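Local structure of tail component (Lactobacillus phage J-1, 5LY8) at residues Gly44-Tyr56 against Ala69-Thr81. The protein is an evolved distal tail protein whose second carbohydrate-binding module, the part described here, probably helps the phage recognise saccharides on its Lactobacillus host. Numbering follows the deposited sequence. Where two conformers were deposited one is given.
Sequences GNDANVQSGPFGY and ASNYWNGPSMSGT
Val49 and Gln50 run parallel to Asn74 and Gly75 as a short two-residue ladder. Val49 N donates to Trp73 O (2.9 Å), Gly75 N to Val49 O (3.2 Å) and Ser51 N to Gly75 O (3.0 Å). Ser51 O then faces Pro76 N, which has no hydrogen to give, and the ladder stops. Beyond the ladder the segments diverge: strands 54-56 and 77-81 lie at 82°. At the other end Asp46 N bonds Asn71 O, while a water donates to Asp46 O and Asn48 OD1 and accepts from Trp73 N.

Asn71, in a loop, has a short amide that can reach a backbone carbonyl: with CG anti to the backbone N (chi1 -174°), ND2 donates to a lone pair of Gly44 O at 2.9 Å. Val49 CG2 makes an apolar contact with Tyr72 CE1 at 3.6 Å. On the other face of the ladder, extended Gln50 offers OE1 to Ser77 OG (2.6 Å) in its carbonyl plane; Gly34 N gives OE1 a second donor. Further on, Pro76 CB sits over one face of Phe54 in a CH-pi contact, and unbranched Met78, bent at its last torsion, brings CE to 3.9 Å from Phe54 CD2.

Short strand 49-50 thus gives strand 73-81, otherwise paired antiparallel with 30-31 and 208-216, a parallel partner in the mixed sheet of a concanavalin-like carbohydrate-binding module.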
loop_
_atom_site.group_PDB
_atom_site.type_symbol
_atom_site.label_atom_id
_atom_site.label_comp_id
_atom_site.label_asym_id
_atom_site.label_seq_id
_atom_site.Cartn_x
_atom_site.Cartn_y
_atom_site.Cartn_z
ATOM N N GLY A 44 20.941 -0.777 5.822
ATOM C CA GLY A 44 21.839 -1.859 6.200
ATOM C C GLY A 44 21.233 -3.243 6.066
ATOM O O GLY A 44 21.749 -4.209 6.633
ATOM N N ASN A 45 20.139 -3.354 5.310
ATOM C CA ASN A 45 19.452 -4.629 5.128
ATOM C C ASN A 45 19.759 -5.227 3.770
ATOM O O ASN A 45 20.154 -4.534 2.826
ATOM C CB ASN A 45 17.933 -4.433 5.269
ATOM C CG ASN A 45 17.525 -3.982 6.661
ATOM O OD1 ASN A 45 17.992 -4.499 7.714
ATOM N ND2 ASN A 45 16.650 -3.032 6.724
ATOM N N ASP A 46 19.481 -6.531 3.653
ATOM C CA ASP A 46 19.573 -7.203 2.367
ATOM C C ASP A 46 18.243 -7.017 1.626
ATOM O O ASP A 46 17.259 -6.482 2.180
ATOM C CB ASP A 46 19.963 -8.668 2.563
ATOM C CG ASP A 46 21.371 -8.781 3.135
ATOM O OD1 ASP A 46 22.245 -7.974 2.730
ATOM O OD2 ASP A 46 21.562 -9.585 4.061
ATOM N N ALA A 47 18.208 -7.429 0.352
ATOM C CA ALA A 47 17.066 -7.185 -0.501
ATOM C C ALA A 47 15.749 -7.676 0.050
ATOM O O ALA A 47 15.654 -8.775 0.571
ATOM C CB ALA A 47 17.303 -7.772 -1.897
ATOM N N ASN A 48 14.702 -6.868 -0.173
ATOM C CA ASN A 48 13.334 -7.243 0.191
ATOM C C ASN A 48 12.937 -8.549 -0.501
ATOM O O ASN A 48 13.257 -8.738 -1.683
ATOM C CB ASN A 48 12.373 -6.155 -0.283
ATOM C CG ASN A 48 12.644 -4.794 0.311
ATOM O OD1 ASN A 48 13.165 -4.686 1.429
ATOM N ND2 ASN A 48 12.280 -3.742 -0.426
ATOM N N VAL A 49 12.182 -9.396 0.188
ATOM C CA VAL A 49 11.697 -10.653 -0.387
ATOM C C VAL A 49 10.182 -10.682 -0.369
ATOM O O VAL A 49 9.546 -10.296 0.622
ATOM C CB VAL A 49 12.323 -11.881 0.318
ATOM C CG1 VAL A 49 11.730 -13.190 -0.231
ATOM C CG2 VAL A 49 13.842 -11.889 0.115
ATOM N N GLN A 50 9.610 -11.163 -1.473
ATOM C CA GLN A 50 8.178 -11.379 -1.614
ATOM C C GLN A 50 7.992 -12.888 -1.689
ATOM O O GLN A 50 8.419 -13.507 -2.663
ATOM C CB GLN A 50 7.659 -10.734 -2.910
ATOM C CG GLN A 50 7.928 -9.235 -2.991
ATOM C CD GLN A 50 7.642 -8.666 -4.351
ATOM O OE1 GLN A 50 6.512 -8.694 -4.837
ATOM N NE2 GLN A 50 8.672 -8.131 -4.997
ATOM N N SER A 51 7.471 -13.490 -0.615
ATOM C CA SER A 51 7.277 -14.942 -0.579
ATOM C C SER A 51 6.174 -15.294 0.374
ATOM O O SER A 51 5.849 -14.534 1.278
ATOM C CB SER A 51 8.569 -15.638 -0.173
ATOM O OG SER A 51 8.777 -15.553 1.222
ATOM N N GLY A 52 5.667 -16.496 0.211
ATOM C CA GLY A 52 4.646 -17.025 1.088
ATOM C C GLY A 52 3.232 -16.765 0.617
ATOM O O GLY A 52 2.992 -16.019 -0.327
ATOM N N PRO A 53 2.266 -17.394 1.293
ATOM C CA PRO A 53 0.872 -17.313 0.857
ATOM C C PRO A 53 0.034 -16.291 1.620
ATOM O O PRO A 53 0.424 -15.773 2.666
ATOM C CB PRO A 53 0.362 -18.726 1.189
ATOM C CG PRO A 53 1.060 -19.047 2.444
ATOM C CD PRO A 53 2.437 -18.396 2.367
ATOM N N PHE A 54 -1.177 -16.087 1.117
ATOM C CA PHE A 54 -2.267 -15.448 1.831
ATOM C C PHE A 54 -3.271 -16.543 2.116
ATOM O O PHE A 54 -3.572 -17.331 1.211
ATOM C CB PHE A 54 -2.995 -14.420 0.966
ATOM C CG PHE A 54 -2.190 -13.195 0.628
ATOM C CD1 PHE A 54 -2.237 -12.069 1.443
ATOM C CD2 PHE A 54 -1.416 -13.151 -0.527
ATOM C CE1 PHE A 54 -1.479 -10.935 1.128
ATOM C CE2 PHE A 54 -0.670 -12.024 -0.847
ATOM C CZ PHE A 54 -0.715 -10.916 -0.026
ATOM N N GLY A 55 -3.823 -16.550 3.314
ATOM C CA GLY A 55 -4.952 -17.429 3.606
ATOM C C GLY A 55 -6.235 -16.615 3.527
ATOM O O GLY A 55 -6.234 -15.446 3.926
ATOM N N TYR A 56 -7.332 -17.171 2.981
ATOM C CA TYR A 56 -8.579 -16.419 2.873
ATOM C C TYR A 56 -9.649 -16.990 3.778
ATOM O O TYR A 56 -9.903 -18.194 3.730
ATOM C CB TYR A 56 -9.077 -16.361 1.431
ATOM C CG TYR A 56 -8.015 -15.888 0.478
ATOM C CD1 TYR A 56 -7.652 -14.550 0.423
ATOM C CD2 TYR A 56 -7.333 -16.788 -0.340
ATOM C CE1 TYR A 56 -6.614 -14.122 -0.393
ATOM C CE2 TYR A 56 -6.275 -16.376 -1.140
ATOM C CZ TYR A 56 -5.923 -15.038 -1.169
ATOM O OH TYR A 56 -4.916 -14.601 -1.993
ATOM N N ALA A 69 15.451 -16.193 10.831
ATOM C CA ALA A 69 16.375 -15.174 11.301
ATOM C C ALA A 69 17.020 -14.720 9.994
ATOM O O ALA A 69 17.343 -15.555 9.138
ATOM C CB ALA A 69 17.410 -15.762 12.251
ATOM N N SER A 70 17.064 -13.397 9.754
ATOM C CA SER A 70 17.590 -12.879 8.500
ATOM C C SER A 70 17.938 -11.416 8.676
ATOM O O SER A 70 17.752 -10.851 9.765
ATOM C CB SER A 70 16.539 -12.992 7.394
ATOM O OG SER A 70 15.586 -11.945 7.509
ATOM N N ASN A 71 18.421 -10.805 7.593
ATOM C CA ASN A 71 18.689 -9.373 7.582
ATOM C C ASN A 71 17.797 -8.718 6.515
ATOM O O ASN A 71 18.231 -7.777 5.848
ATOM C CB ASN A 71 20.180 -9.074 7.345
ATOM C CG ASN A 71 20.499 -7.598 7.483
ATOM O OD1 ASN A 71 19.862 -6.870 8.259
ATOM N ND2 ASN A 71 21.488 -7.144 6.734
ATOM N N TYR A 72 16.546 -9.189 6.361
ATOM C CA TYR A 72 15.665 -8.588 5.360
ATOM C C TYR A 72 14.213 -8.726 5.725
ATOM O O TYR A 72 13.839 -9.591 6.514
ATOM C CB TYR A 72 15.925 -9.148 3.940
ATOM C CG TYR A 72 15.877 -10.658 3.822
ATOM C CD1 TYR A 72 14.666 -11.326 3.666
ATOM C CD2 TYR A 72 17.044 -11.416 3.821
ATOM C CE1 TYR A 72 14.615 -12.712 3.535
ATOM C CE2 TYR A 72 17.005 -12.804 3.671
ATOM C CZ TYR A 72 15.787 -13.448 3.542
ATOM O OH TYR A 72 15.721 -14.815 3.372
ATOM N N TRP A 73 13.401 -7.879 5.099
ATOM C CA TRP A 73 11.947 -7.927 5.198
ATOM C C TRP A 73 11.435 -8.978 4.209
ATOM O O TRP A 73 11.869 -9.001 3.044
ATOM C CB TRP A 73 11.357 -6.550 4.854
ATOM C CG TRP A 73 11.636 -5.499 5.879
ATOM C CD1 TRP A 73 12.756 -4.720 5.979
ATOM C CD2 TRP A 73 10.831 -5.207 7.038
ATOM N NE1 TRP A 73 12.694 -3.939 7.125
ATOM C CE2 TRP A 73 11.501 -4.205 7.771
ATOM C CE3 TRP A 73 9.577 -5.670 7.498
ATOM C CZ2 TRP A 73 10.976 -3.679 8.964
ATOM C CZ3 TRP A 73 9.050 -5.130 8.665
ATOM C CH2 TRP A 73 9.741 -4.139 9.377
ATOM N N ASN A 74 10.541 -9.841 4.683
ATOM C CA ASN A 74 9.998 -10.914 3.849
ATOM C C ASN A 74 8.523 -11.142 4.158
ATOM O O ASN A 74 8.149 -11.264 5.328
ATOM C CB ASN A 74 10.788 -12.213 4.094
ATOM C CG ASN A 74 10.399 -13.365 3.203
ATOM O OD1 ASN A 74 9.567 -13.240 2.295
ATOM N ND2 ASN A 74 11.089 -14.492 3.393
ATOM N N GLY A 75 7.678 -11.141 3.131
ATOM C CA GLY A 75 6.282 -11.508 3.301
ATOM C C GLY A 75 5.623 -11.575 1.948
ATOM O O GLY A 75 6.255 -11.267 0.930
ATOM N N PRO A 76 4.356 -11.961 1.930
ATOM C CA PRO A 76 3.657 -12.140 0.654
ATOM C C PRO A 76 3.278 -10.851 -0.035
ATOM O O PRO A 76 3.039 -9.840 0.628
ATOM C CB PRO A 76 2.401 -12.931 1.047
ATOM C CG PRO A 76 2.155 -12.541 2.442
ATOM C CD PRO A 76 3.521 -12.371 3.076
ATOM N N SER A 77 3.221 -10.903 -1.359
ATOM C CA SER A 77 2.722 -9.801 -2.150
ATOM C C SER A 77 1.729 -10.271 -3.174
ATOM O O SER A 77 1.740 -11.450 -3.599
ATOM C CB SER A 77 3.845 -9.026 -2.826
ATOM O OG SER A 77 4.270 -9.721 -3.988
ATOM N N MET A 78 0.899 -9.331 -3.617
ATOM C CA MET A 78 -0.092 -9.543 -4.659
ATOM C C MET A 78 -0.028 -8.333 -5.569
ATOM O O MET A 78 0.096 -7.199 -5.084
ATOM C CB MET A 78 -1.475 -9.711 -4.042
ATOM C CG MET A 78 -2.538 -10.114 -5.051
ATOM S SD MET A 78 -4.126 -10.480 -4.292
ATOM C CE MET A 78 -3.712 -11.993 -3.428
ATOM N N SER A 79 -0.099 -8.570 -6.891
ATOM C CA SER A 79 0.016 -7.497 -7.874
ATOM C C SER A 79 -0.977 -7.678 -8.987
ATOM O O SER A 79 -1.378 -8.796 -9.282
ATOM C CB SER A 79 1.414 -7.505 -8.498
ATOM O OG SER A 79 2.406 -7.261 -7.517
ATOM N N GLY A 80 -1.256 -6.585 -9.677
ATOM C CA GLY A 80 -2.119 -6.628 -10.854
ATOM C C GLY A 80 -1.751 -5.523 -11.817
ATOM O O GLY A 80 -0.997 -4.599 -11.482
ATOM N N THR A 81 -2.306 -5.612 -13.014
ATOM C CA THR A 81 -2.083 -4.629 -14.071
ATOM C C THR A 81 -3.223 -3.639 -14.158
ATOM O O THR A 81 -4.378 -3.969 -13.848
ATOM C CB THR A 81 -1.797 -5.296 -15.407
ATOM O OG1 THR A 81 -2.965 -5.986 -15.817
ATOM C CG2 THR A 81 -0.604 -6.212 -15.342
HETATM O O HOH W 1 14.724 -5.973 3.387
HETATM O O HOH W 2 23.434 -9.397 5.943
#